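Local coordinates for protein alkaline phosphatase (Thermus thermophilus, PDB 7KWD) that probably hydrolyses phosphate monoesters as a homodimeric alkaline phosphatase, using two zinc ions and one magnesium ion in each active site, at residues A[33-39]-A[463-468]; A[138-142]-A[247-251]; A[111-115]-A[154-159]; A[86-92]-A[107-111]. All blocks are in the same frame, centred on the assembly; numbering follows the deposited sequence.

Contact 1 (A[33-39]-A[463-468]); sequences SLGRRYR and LMGEAL
Glu466 OE2 is gripped three times over: the backbone N of Gly35 donates to it at 2.8 Å, and two waters donate as well, one of them shared with the carbonyl O of Arg36 and lying 2.7 Å from Glu466 OE2. The other carboxylate oxygen, Glu466 OE1, takes the N-H of Leu34 at 2.7 Å in a fairly straight bond (163° at the hydrogen). Both amides come at the carboxylate from out of its plane, by about 40°. With CG anti to the backbone N (chi1 170°) and the chain extended beyond it, the glutamate reaches off its helix to the loop. Beside the carboxylate, Leu34 faces the helix: its CD1 rests on Ala467 CB at 3.6 Å, and its CG meets Leu463 CD2 at 4.1 Å, the two leucines nearly perpendicular. Further along, Tyr38 N donates to Ala467 O at 2.8 Å, while Tyr38 CD2 packs on Ala467 CB at 3.8 Å; the phenol OH is bonded to Gln445 O. An alanine in place of Glu466 would probably leave the amides of Leu34 and Gly35 without their acceptor and let this corner of the loop drift from the helix. The loop leads directly into strand 40-46, and Leu311 of strand 310-325 packs against Leu34, Tyr38 and Ala467. Far from the metal sites, three backbone N-H groups thus join this loop to helix 459-468, two of them on the Glu466 carboxylate, which takes two waters as well, and one on the Ala467 carbonyl.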
loop_
_atom_site.group_PDB
_atom_site.type_symbol
_atom_site.label_atom_id
_atom_site.label_comp_id
_atom_site.label_asym_id
_atom_site.label_seq_id
_atom_site.Cartn_x
_atom_site.Cartn_y
_atom_site.Cartn_z
ATOM N N SER A 33 22.478 -5.137 8.794
ATOM C CA SER A 33 23.746 -4.861 8.150
ATOM C C SER A 33 23.774 -5.458 6.764
ATOM O O SER A 33 23.160 -6.499 6.505
ATOM C CB SER A 33 24.901 -5.473 8.967
ATOM O OG SER A 33 25.118 -4.728 10.160
ATOM N N LEU A 34 24.500 -4.778 5.869
ATOM C CA LEU A 34 24.808 -5.356 4.566
ATOM C C LEU A 34 25.771 -6.526 4.689
ATOM O O LEU A 34 25.617 -7.539 3.995
ATOM C CB LEU A 34 25.424 -4.300 3.667
ATOM C CG LEU A 34 24.545 -3.159 3.144
ATOM C CD1 LEU A 34 25.442 -2.173 2.371
ATOM C CD2 LEU A 34 23.404 -3.708 2.264
ATOM N N GLY A 35 26.785 -6.394 5.528
ATOM C CA GLY A 35 27.843 -7.388 5.574
ATOM C C GLY A 35 28.747 -7.422 4.363
ATOM O O GLY A 35 29.467 -8.390 4.193
ATOM N N ARG A 36 28.714 -6.391 3.518
ATOM C CA ARG A 36 29.534 -6.291 2.317
ATOM C C ARG A 36 30.002 -4.851 2.197
ATOM O O ARG A 36 29.382 -3.930 2.719
ATOM C CB ARG A 36 28.784 -6.640 1.019
ATOM C CG ARG A 36 28.271 -8.045 0.933
ATOM C CD ARG A 36 29.393 -9.080 0.776
ATOM N NE ARG A 36 28.859 -10.442 0.866
ATOM C CZ ARG A 36 29.585 -11.556 0.777
ATOM N NH1 ARG A 36 30.899 -11.482 0.598
ATOM N NH2 ARG A 36 28.995 -12.745 0.869
ATOM N N ARG A 37 31.105 -4.669 1.484
ATOM C CA ARG A 37 31.644 -3.348 1.192
ATOM C C ARG A 37 31.706 -3.161 -0.316
ATOM O O ARG A 37 31.746 -4.129 -1.072
ATOM C CB ARG A 37 32.996 -3.163 1.808
ATOM C CG ARG A 37 32.948 -3.089 3.316
ATOM C CD ARG A 37 34.205 -3.719 3.880
ATOM N NE ARG A 37 34.155 -4.110 5.292
ATOM C CZ ARG A 37 34.901 -3.557 6.250
ATOM N NH1 ARG A 37 35.719 -2.550 5.963
ATOM N NH2 ARG A 37 34.816 -3.996 7.491
ATOM N N TYR A 38 31.662 -1.895 -0.737
ATOM C CA TYR A 38 31.538 -1.534 -2.129
ATOM C C TYR A 38 32.368 -0.290 -2.363
ATOM O O TYR A 38 32.682 0.445 -1.427
ATOM C CB TYR A 38 30.067 -1.278 -2.510
ATOM C CG TYR A 38 29.187 -2.478 -2.319
ATOM C CD1 TYR A 38 29.019 -3.411 -3.326
ATOM C CD2 TYR A 38 28.512 -2.667 -1.125
ATOM C CE1 TYR A 38 28.183 -4.514 -3.138
ATOM C CE2 TYR A 38 27.702 -3.757 -0.918
ATOM C CZ TYR A 38 27.536 -4.679 -1.918
ATOM O OH TYR A 38 26.722 -5.758 -1.702
ATOM N N ARG A 39 32.724 -0.075 -3.634
ATOM C CA ARG A 39 33.380 1.150 -4.063
ATOM C C ARG A 39 32.410 2.165 -4.652
ATOM O O ARG A 39 32.662 3.368 -4.563
ATOM C CB ARG A 39 34.476 0.870 -5.113
ATOM C CG ARG A 39 35.578 1.979 -5.125
ATOM C CD ARG A 39 36.659 1.811 -6.227
ATOM N NE ARG A 39 36.025 1.456 -7.479
ATOM C CZ ARG A 39 36.211 2.066 -8.645
ATOM N NH1 ARG A 39 37.067 3.077 -8.752
ATOM N NH2 ARG A 39 35.522 1.635 -9.710
ATOM N N LEU A 463 22.835 2.153 5.695
ATOM C CA LEU A 463 23.228 1.231 4.641
ATOM C C LEU A 463 24.202 1.883 3.670
ATOM O O LEU A 463 25.171 1.255 3.229
ATOM C CB LEU A 463 22.002 0.744 3.880
ATOM C CG LEU A 463 20.951 -0.015 4.678
ATOM C CD1 LEU A 463 19.744 -0.230 3.765
ATOM C CD2 LEU A 463 21.510 -1.285 5.168
ATOM N N MET A 464 23.942 3.129 3.291
ATOM C CA MET A 464 24.877 3.810 2.403
ATOM C C MET A 464 26.238 3.951 3.061
ATOM O O MET A 464 27.282 3.763 2.408
ATOM C CB MET A 464 24.342 5.178 2.008
ATOM C CG MET A 464 23.069 5.094 1.216
ATOM S SD MET A 464 22.684 6.595 0.310
ATOM C CE MET A 464 22.297 7.751 1.616
ATOM N N GLY A 465 26.252 4.291 4.347
ATOM C CA GLY A 465 27.523 4.495 5.026
ATOM C C GLY A 465 28.297 3.202 5.187
ATOM O O GLY A 465 29.515 3.182 5.028
ATOM N N GLU A 466 27.607 2.119 5.532
ATOM C CA GLU A 466 28.252 0.821 5.613
ATOM C C GLU A 466 28.836 0.438 4.275
ATOM O O GLU A 466 30.004 0.063 4.185
ATOM C CB GLU A 466 27.277 -0.266 6.061
ATOM C CG GLU A 466 27.889 -1.662 5.908
ATOM C CD GLU A 466 27.013 -2.791 6.469
ATOM O OE1 GLU A 466 25.788 -2.575 6.697
ATOM O OE2 GLU A 466 27.560 -3.910 6.641
ATOM N N ALA A 467 28.024 0.535 3.210
ATOM C CA ALA A 467 28.483 0.085 1.899
ATOM C C ALA A 467 29.817 0.715 1.527
ATOM O O ALA A 467 30.673 0.048 0.943
ATOM C CB ALA A 467 27.450 0.415 0.806
ATOM N N LEU A 468 30.008 2.002 1.833
ATOM C CA LEU A 468 31.187 2.721 1.343
ATOM C C LEU A 468 32.223 3.015 2.420
ATOM O O LEU A 468 33.260 3.594 2.114
ATOM C CB LEU A 468 30.776 4.055 0.696
ATOM C CG LEU A 468 29.782 3.966 -0.460
ATOM C CD1 LEU A 468 29.508 5.363 -1.018
ATOM C CD2 LEU A 468 30.314 3.059 -1.503
HETATM O O HOH W 1 28.435 -4.327 9.289
HETATM O O HOH W 2 29.998 -4.047 5.501
HETATM O O HOH W 3 34.321 3.055 -0.327
#

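Contact 2 (A[138-142]-A[247-251]); sequences LVTTT and LKEMV
Met250 leaves helix 247-251 with its CB already against strand 138-140, 3.6 Å from Val139 CG1. Beyond CG, SD lies 3.9 Å from Thr140 O. A bend at the last torsion (chi3 -82°) then swings the methyl onto the same carbonyl, with CE 3.3 Å from Thr140 O. Leu178 of strand 176-178, Phe226 and Pro245 also touch this methionine. This is the layered core of the alkaline phosphatase fold: strand 135-140 lies between its parallel neighbours 176-178 and 265-271, and helix 247-259 packs on one side of it. The axes of the short pieces 138-140 and 247-251 run nearly antiparallel, 164° between them, 8.4 Å apart at their closest. Val139 turns CG1 to the helix by setting it anti to the backbone N (chi1 179°), and that one methyl also reaches Leu247 CD1 at 4.0 Å and Val251 CG2 at 4.1 Å. One turn nearer the helix start, Leu247 CD1 rests 3.9 Å from Thr141 CG2. No hydrogen bond joins strand to helix. The CB of Thr140 points away from the helix, and its OG1 hydrogen-bonds to Glu270, a magnesium ligand. The same OG1 accepts from Thr142 N at 2.9 Å in an ST turn, which shapes the corner where the chain leaves the strand.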
loop_
_atom_site.group_PDB
_atom_site.type_symbol
_atom_site.label_atom_id
_atom_site.label_comp_id
_atom_site.label_asym_id
_atom_site.label_seq_id
_atom_site.Cartn_x
_atom_site.Cartn_y
_atom_site.Cartn_z
ATOM N N LEU A 138 23.802 13.533 -10.057
ATOM C CA LEU A 138 22.379 13.668 -9.760
ATOM C C LEU A 138 21.598 13.676 -11.076
ATOM O O LEU A 138 21.824 14.526 -11.945
ATOM C CB LEU A 138 22.104 14.945 -8.963
ATOM C CG LEU A 138 22.853 15.092 -7.630
ATOM C CD1 LEU A 138 22.698 16.484 -7.021
ATOM C CD2 LEU A 138 22.354 14.043 -6.647
ATOM N N VAL A 139 20.680 12.742 -11.224
ATOM C CA VAL A 139 19.913 12.606 -12.453
ATOM C C VAL A 139 18.459 12.496 -12.074
ATOM O O VAL A 139 18.090 11.611 -11.282
ATOM C CB VAL A 139 20.348 11.367 -13.266
ATOM C CG1 VAL A 139 19.493 11.269 -14.537
ATOM C CG2 VAL A 139 21.807 11.466 -13.637
ATOM N N THR A 140 17.621 13.363 -12.642
ATOM C CA THR A 140 16.218 13.306 -12.249
ATOM C C THR A 140 15.300 13.840 -13.330
ATOM O O THR A 140 15.734 14.546 -14.231
ATOM C CB THR A 140 15.990 14.110 -10.964
ATOM O OG1 THR A 140 14.600 14.148 -10.646
ATOM C CG2 THR A 140 16.494 15.536 -11.148
ATOM N N THR A 141 14.022 13.476 -13.230
ATOM C CA THR A 141 12.987 14.034 -14.087
ATOM C C THR A 141 12.324 15.263 -13.473
ATOM O O THR A 141 11.521 15.914 -14.154
ATOM C CB THR A 141 11.903 12.988 -14.396
ATOM O OG1 THR A 141 11.370 12.470 -13.167
ATOM C CG2 THR A 141 12.458 11.852 -15.240
ATOM N N THR A 142 12.618 15.587 -12.210
ATOM C CA THR A 142 12.209 16.872 -11.679
ATOM C C THR A 142 13.215 17.941 -12.102
ATOM O O THR A 142 14.243 17.647 -12.736
ATOM C CB THR A 142 12.101 16.832 -10.149
ATOM O OG1 THR A 142 13.409 16.639 -9.591
ATOM C CG2 THR A 142 11.170 15.700 -9.673
ATOM N N LEU A 247 14.247 9.461 -18.848
ATOM C CA LEU A 247 15.160 9.210 -17.733
ATOM C C LEU A 247 16.310 8.305 -18.180
ATOM O O LEU A 247 17.482 8.555 -17.851
ATOM C CB LEU A 247 14.390 8.628 -16.558
ATOM C CG LEU A 247 15.203 8.517 -15.252
ATOM C CD1 LEU A 247 15.786 9.846 -14.843
ATOM C CD2 LEU A 247 14.281 7.960 -14.159
ATOM N N LYS A 248 16.000 7.272 -18.973
ATOM C CA LYS A 248 17.046 6.371 -19.456
ATOM C C LYS A 248 18.135 7.127 -20.199
ATOM O O LYS A 248 19.340 6.896 -19.971
ATOM C CB LYS A 248 16.436 5.305 -20.380
ATOM C CG LYS A 248 17.474 4.318 -20.962
ATOM C CD LYS A 248 16.763 3.335 -21.908
ATOM C CE LYS A 248 17.667 2.191 -22.376
ATOM N NZ LYS A 248 16.926 1.352 -23.371
ATOM N N GLU A 249 17.742 8.016 -21.117
ATOM C CA GLU A 249 18.735 8.754 -21.901
ATOM C C GLU A 249 19.657 9.559 -21.000
ATOM O O GLU A 249 20.848 9.713 -21.287
ATOM C CB GLU A 249 18.041 9.685 -22.908
ATOM C CG GLU A 249 17.547 8.952 -24.171
ATOM C CD GLU A 249 16.625 9.776 -25.078
ATOM O OE1 GLU A 249 15.840 10.634 -24.601
ATOM O OE2 GLU A 249 16.686 9.539 -26.295
ATOM N N MET A 250 19.112 10.117 -19.926
ATOM C CA MET A 250 19.940 10.883 -18.997
ATOM C C MET A 250 20.890 9.966 -18.236
ATOM O O MET A 250 22.082 10.264 -18.124
ATOM C CB MET A 250 19.038 11.676 -18.045
ATOM C CG MET A 250 18.380 12.888 -18.717
ATOM S SD MET A 250 17.534 14.016 -17.609
ATOM C CE MET A 250 16.016 13.372 -17.319
ATOM N N VAL A 251 20.400 8.817 -17.745
ATOM C CA VAL A 251 21.310 7.872 -17.086
ATOM C C VAL A 251 22.402 7.382 -18.049
ATOM O O VAL A 251 23.575 7.257 -17.665
ATOM C CB VAL A 251 20.511 6.704 -16.482
ATOM C CG1 VAL A 251 21.448 5.674 -15.933
ATOM C CG2 VAL A 251 19.582 7.211 -15.350
#

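Contact 3 (A[111-115]-A[154-159]); sequences GGLAI and ISNPDR
Ile115 lays its CD1 over the ring of Pro157, 4.1 Å from Pro157 CB and about as far from CD, while its CG2 sits 3.7 Å from Asn156 O and its CB 3.7 Å from Ser155 OG. CG1 anti to the backbone N (chi1 -161°) sends the longer branch out to the proline. A glycine at Ile115 would probably uncover that side of Pro157 and open a gap beside Ser155 OG. The loops themselves are tied by a single antiparallel bridge, Leu113 with Asn156 as a hydrogen-bonded pair: Leu113 N gives to Asn156 O at 2.8 Å, and Asn156 N returns a bond to Leu113 O at 2.9 Å. Next to the bridge, Ser155 OG donates to Ala114 O at 2.8 Å, meeting it from well above the carbonyl plane. Leu113 turns inward from the bridge, its CD1 4.0 Å from both Ile154 CD1 and Arg159 CA, and is lodged against helices 147-153 and 162-172. Asn156 OD1 accepts from Asp158 N in an Asx turn, in the plane of the amide and on a lone pair, which curls the chain round to Arg159. There Arg159 N closes onto Gly111 O at 3.2 Å. The arginine's first methylenes run past that carbonyl, but its guanidinium leads away to a salt bridge with Glu94, near Ser95, the predicted phosphoserine nucleophile. Its NH2, in that salt bridge, also bonds a tartrate, probably from the crystallisation liquor, consistent with a role like that of the arginine that binds phosphate in this family.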
loop_
_atom_site.group_PDB
_atom_site.type_symbol
_atom_site.label_atom_id
_atom_site.label_comp_id
_atom_site.label_asym_id
_atom_site.label_seq_id
_atom_site.Cartn_x
_atom_site.Cartn_y
_atom_site.Cartn_z
ATOM N N GLY A 111 10.348 20.290 5.063
ATOM C CA GLY A 111 10.615 21.601 4.488
ATOM C C GLY A 111 12.037 22.023 4.180
ATOM O O GLY A 111 12.302 22.576 3.105
ATOM N N GLY A 112 12.952 21.823 5.111
ATOM C CA GLY A 112 14.337 22.149 4.863
ATOM C C GLY A 112 15.154 20.992 4.278
ATOM O O GLY A 112 14.803 19.818 4.401
ATOM N N LEU A 113 16.245 21.363 3.620
ATOM C CA LEU A 113 17.191 20.431 3.012
ATOM C C LEU A 113 18.405 20.284 3.913
ATOM O O LEU A 113 19.097 21.268 4.181
ATOM C CB LEU A 113 17.641 20.937 1.641
ATOM C CG LEU A 113 16.548 21.034 0.584
ATOM C CD1 LEU A 113 17.078 21.683 -0.702
ATOM C CD2 LEU A 113 15.980 19.641 0.281
ATOM N N ALA A 114 18.677 19.058 4.364
ATOM C CA ALA A 114 19.838 18.775 5.215
ATOM C C ALA A 114 19.997 19.820 6.308
ATOM O O ALA A 114 21.054 20.436 6.487
ATOM C CB ALA A 114 21.121 18.697 4.392
ATOM N N ILE A 115 18.922 19.997 7.078
ATOM C CA ILE A 115 18.895 21.012 8.122
ATOM C C ILE A 115 17.737 20.704 9.055
ATOM O O ILE A 115 16.725 20.127 8.647
ATOM C CB ILE A 115 18.765 22.415 7.472
ATOM C CG1 ILE A 115 19.188 23.531 8.416
ATOM C CG2 ILE A 115 17.298 22.612 6.983
ATOM C CD1 ILE A 115 19.179 24.933 7.752
ATOM N N ILE A 154 23.404 19.310 -0.519
ATOM C CA ILE A 154 23.557 20.649 0.076
ATOM C C ILE A 154 22.524 20.917 1.165
ATOM O O ILE A 154 21.512 20.235 1.293
ATOM C CB ILE A 154 23.497 21.778 -0.982
ATOM C CG1 ILE A 154 22.207 21.717 -1.819
ATOM C CG2 ILE A 154 24.737 21.729 -1.907
ATOM C CD1 ILE A 154 21.000 22.494 -1.206
ATOM N N SER A 155 22.790 21.959 1.947
ATOM C CA SER A 155 21.921 22.347 3.047
ATOM C C SER A 155 21.272 23.691 2.762
ATOM O O SER A 155 21.936 24.638 2.326
ATOM C CB SER A 155 22.684 22.464 4.375
ATOM O OG SER A 155 21.747 22.862 5.376
ATOM N N ASN A 156 19.983 23.784 3.038
ATOM C CA ASN A 156 19.263 25.033 2.806
ATOM C C ASN A 156 17.946 25.020 3.563
ATOM O O ASN A 156 17.218 24.016 3.523
ATOM C CB ASN A 156 19.014 25.225 1.300
ATOM C CG ASN A 156 18.494 26.613 0.974
ATOM O OD1 ASN A 156 17.509 27.068 1.563
ATOM N ND2 ASN A 156 19.159 27.289 0.047
ATOM N N PRO A 157 17.597 26.114 4.255
ATOM C CA PRO A 157 16.381 26.098 5.080
ATOM C C PRO A 157 15.098 26.076 4.288
ATOM O O PRO A 157 14.065 25.762 4.879
ATOM C CB PRO A 157 16.480 27.390 5.908
ATOM C CG PRO A 157 17.451 28.244 5.174
ATOM C CD PRO A 157 18.410 27.323 4.499
ATOM N N ASP A 158 15.140 26.355 2.983
ATOM C CA ASP A 158 13.953 26.460 2.129
ATOM C C ASP A 158 14.174 25.627 0.865
ATOM O O ASP A 158 14.949 26.030 -0.020
ATOM C CB ASP A 158 13.698 27.930 1.760
ATOM C CG ASP A 158 12.407 28.150 0.941
ATOM O OD1 ASP A 158 11.592 27.211 0.796
ATOM O OD2 ASP A 158 12.227 29.285 0.445
ATOM N N ARG A 159 13.486 24.474 0.787
ATOM C CA ARG A 159 13.615 23.610 -0.375
ATOM C C ARG A 159 13.249 24.353 -1.652
ATOM O O ARG A 159 13.761 24.039 -2.723
ATOM C CB ARG A 159 12.739 22.351 -0.235
ATOM C CG ARG A 159 11.252 22.590 -0.002
ATOM C CD ARG A 159 10.414 21.319 -0.112
ATOM N NE ARG A 159 10.409 20.715 -1.453
ATOM C CZ ARG A 159 9.760 19.588 -1.759
ATOM N NH1 ARG A 159 9.760 19.118 -3.008
ATOM N NH2 ARG A 159 9.090 18.935 -0.810
#

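Contact 4 (A[86-92]-A[107-111]); sequences YSLTSYV and KTVNG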
loop_
_atom_site.group_PDB
_atom_site.type_symbol
_atom_site.label_atom_id
_atom_site.label_comp_id
_atom_site.label_asym_id
_atom_site.label_seq_id
_atom_site.Cartn_x
_atom_site.Cartn_y
_atom_site.Cartn_z
ATOM N N TYR A 86 7.552 8.332 8.043
ATOM C CA TYR A 86 7.159 9.484 8.838
ATOM C C TYR A 86 8.344 10.396 9.150
ATOM O O TYR A 86 9.489 9.962 9.325
ATOM C CB TYR A 86 6.472 9.053 10.122
ATOM C CG TYR A 86 7.173 8.063 11.008
ATOM C CD1 TYR A 86 8.080 8.473 11.976
ATOM C CD2 TYR A 86 6.846 6.721 10.948
ATOM C CE1 TYR A 86 8.682 7.544 12.833
ATOM C CE2 TYR A 86 7.428 5.810 11.780
ATOM C CZ TYR A 86 8.347 6.228 12.724
ATOM O OH TYR A 86 8.918 5.307 13.557
ATOM N N SER A 87 8.057 11.691 9.190
ATOM C CA SER A 87 9.070 12.688 9.518
ATOM C C SER A 87 9.014 12.969 11.026
ATOM O O SER A 87 8.321 12.274 11.779
ATOM C CB SER A 87 8.840 13.946 8.680
ATOM O OG SER A 87 7.546 14.446 8.913
ATOM N N LEU A 88 9.695 14.024 11.478
ATOM C CA LEU A 88 9.906 14.206 12.919
ATOM C C LEU A 88 8.608 14.534 13.665
ATOM O O LEU A 88 8.415 14.069 14.802
ATOM C CB LEU A 88 10.950 15.295 13.142
ATOM C CG LEU A 88 11.380 15.599 14.579
ATOM C CD1 LEU A 88 11.702 14.330 15.343
ATOM C CD2 LEU A 88 12.581 16.534 14.497
ATOM N N THR A 89 7.719 15.326 13.049
ATOM C CA THR A 89 6.481 15.766 13.679
ATOM C C THR A 89 5.216 15.376 12.916
ATOM O O THR A 89 4.121 15.730 13.362
ATOM C CB THR A 89 6.467 17.301 13.859
ATOM O OG1 THR A 89 6.471 17.959 12.588
ATOM C CG2 THR A 89 7.660 17.736 14.630
ATOM N N SER A 90 5.325 14.615 11.823
ATOM C CA SER A 90 4.156 14.272 11.023
ATOM C C SER A 90 4.253 12.849 10.515
ATOM O O SER A 90 5.267 12.469 9.921
ATOM C CB SER A 90 4.021 15.185 9.811
ATOM O OG SER A 90 3.012 14.693 8.956
ATOM N N TYR A 91 3.186 12.090 10.684
ATOM C CA TYR A 91 3.136 10.746 10.130
ATOM C C TYR A 91 3.056 10.719 8.625
ATOM O O TYR A 91 3.130 9.632 8.061
ATOM C CB TYR A 91 1.969 10.002 10.735
ATOM C CG TYR A 91 2.413 9.534 12.064
ATOM C CD1 TYR A 91 3.212 8.450 12.141
ATOM C CD2 TYR A 91 2.147 10.232 13.225
ATOM C CE1 TYR A 91 3.673 8.020 13.273
ATOM C CE2 TYR A 91 2.631 9.781 14.405
ATOM C CZ TYR A 91 3.401 8.651 14.406
ATOM O OH TYR A 91 3.986 8.062 15.531
ATOM N N VAL A 92 2.976 11.868 7.965
ATOM C CA VAL A 92 3.090 11.937 6.519
ATOM C C VAL A 92 4.197 12.909 6.166
ATOM O O VAL A 92 4.096 14.113 6.454
ATOM C CB VAL A 92 1.775 12.356 5.861
ATOM C CG1 VAL A 92 1.936 12.406 4.330
ATOM C CG2 VAL A 92 0.659 11.417 6.302
ATOM N N LYS A 107 15.637 12.221 11.506
ATOM C CA LYS A 107 14.342 12.791 11.170
ATOM C C LYS A 107 14.449 14.298 11.250
ATOM O O LYS A 107 15.073 14.837 12.175
ATOM C CB LYS A 107 13.262 12.316 12.129
ATOM C CG LYS A 107 13.191 10.807 12.292
ATOM C CD LYS A 107 12.343 10.206 11.190
ATOM C CE LYS A 107 11.865 8.796 11.501
ATOM N NZ LYS A 107 11.297 8.131 10.271
ATOM N N THR A 108 13.862 14.974 10.266
ATOM C CA THR A 108 13.773 16.431 10.242
ATOM C C THR A 108 12.316 16.830 10.079
ATOM O O THR A 108 11.426 16.002 9.867
ATOM C CB THR A 108 14.619 17.041 9.116
ATOM O OG1 THR A 108 14.131 16.581 7.845
ATOM C CG2 THR A 108 16.051 16.601 9.273
ATOM N N VAL A 109 12.084 18.109 10.262
ATOM C CA VAL A 109 10.786 18.709 10.010
ATOM C C VAL A 109 10.624 18.879 8.509
ATOM O O VAL A 109 11.593 19.186 7.799
ATOM C CB VAL A 109 10.698 20.044 10.754
ATOM C CG1 VAL A 109 9.543 20.834 10.220
ATOM C CG2 VAL A 109 10.597 19.774 12.277
ATOM N N ASN A 110 9.398 18.674 8.015
ATOM C CA ASN A 110 9.130 18.829 6.588
ATOM C C ASN A 110 9.551 20.217 6.133
ATOM O O ASN A 110 9.176 21.217 6.761
ATOM C CB ASN A 110 7.632 18.619 6.292
ATOM C CG ASN A 110 7.160 17.176 6.568
ATOM O OD1 ASN A 110 7.972 16.280 6.820
ATOM N ND2 ASN A 110 5.832 16.957 6.520
ATOM N N GLY A 111 10.348 20.290 5.063
ATOM C CA GLY A 111 10.615 21.601 4.488
ATOM C C GLY A 111 12.037 22.023 4.180
ATOM O O GLY A 111 12.302 22.576 3.105
HETATM O O HOH W 4 7.794 17.108 10.317
#
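Lys107 and Leu88 bury more of their surface here than any other residues, and they meet CB to CB at 3.9 Å. From there the lysine chain, bent at chi2 (-85°) and extended beyond, runs to Tyr86, where NZ donates a hydrogen bond to Tyr86 O at 2.7 Å. The same ammonium sits over one face of the Tyr86 ring, 4.0 Å from its centroid and 28° off the normal, a cation-pi contact; CE lies beside the ring atom CE1. Its charge is also paired with Asp456, and Asn457 takes a further bond from NZ, so several groups share this nitrogen. Leu88 stays close to the backbone opposite: its N donates to Thr108 O at 3.1 Å, and its CD2 approaches Val109 CG2 at 4.4 Å. Leu88 and Val109 both rest on Ala482 of the C-terminal helix 479-487. The two segments are the loops that enter and leave helix 95-104, the helix that begins at Ser95, the predicted phosphoserine nucleophile, so this contact joins the chain on both sides of it. Asn110, the third large contributor, reaches Ser87, with OD1 2.8 Å from Ser87 OG, while its ND2 makes a weak bond to Val92 O. A water bonds Ser87 OG, to which it donates, Thr89 OG1, and Asn110 N, from which it accepts at 3.2 Å. Asn110 ND2 also donates to Ser331 O of the second subunit, and Ser90 OG bonds to Tyr332 O of that subunit, which brings this pair of loops into the dimer interface.

Overall arrangement
Contacts 3 and 4 belong together: they share Gly111, their centres are 13 Å apart, and Ile115 O of one packs on Thr108 CG2 of the other at 3.6 Å. Both involve the loop leaving helix 95-104. Contact 4 meets the second subunit and nears zinc, the Val92 side chain about 3 Å from that of the zinc ligand His433; contact 3 nears magnesium, about 6 Å from the Arg159 side chain. Contact 2 approaches the same ion through the Thr140 side chain, also about 6 Å away, although its centre is 22 Å from that of contact 3. Contact 1 stands apart, its centre 25 to 26 Å from the others, its segments enclosing theirs along the chain.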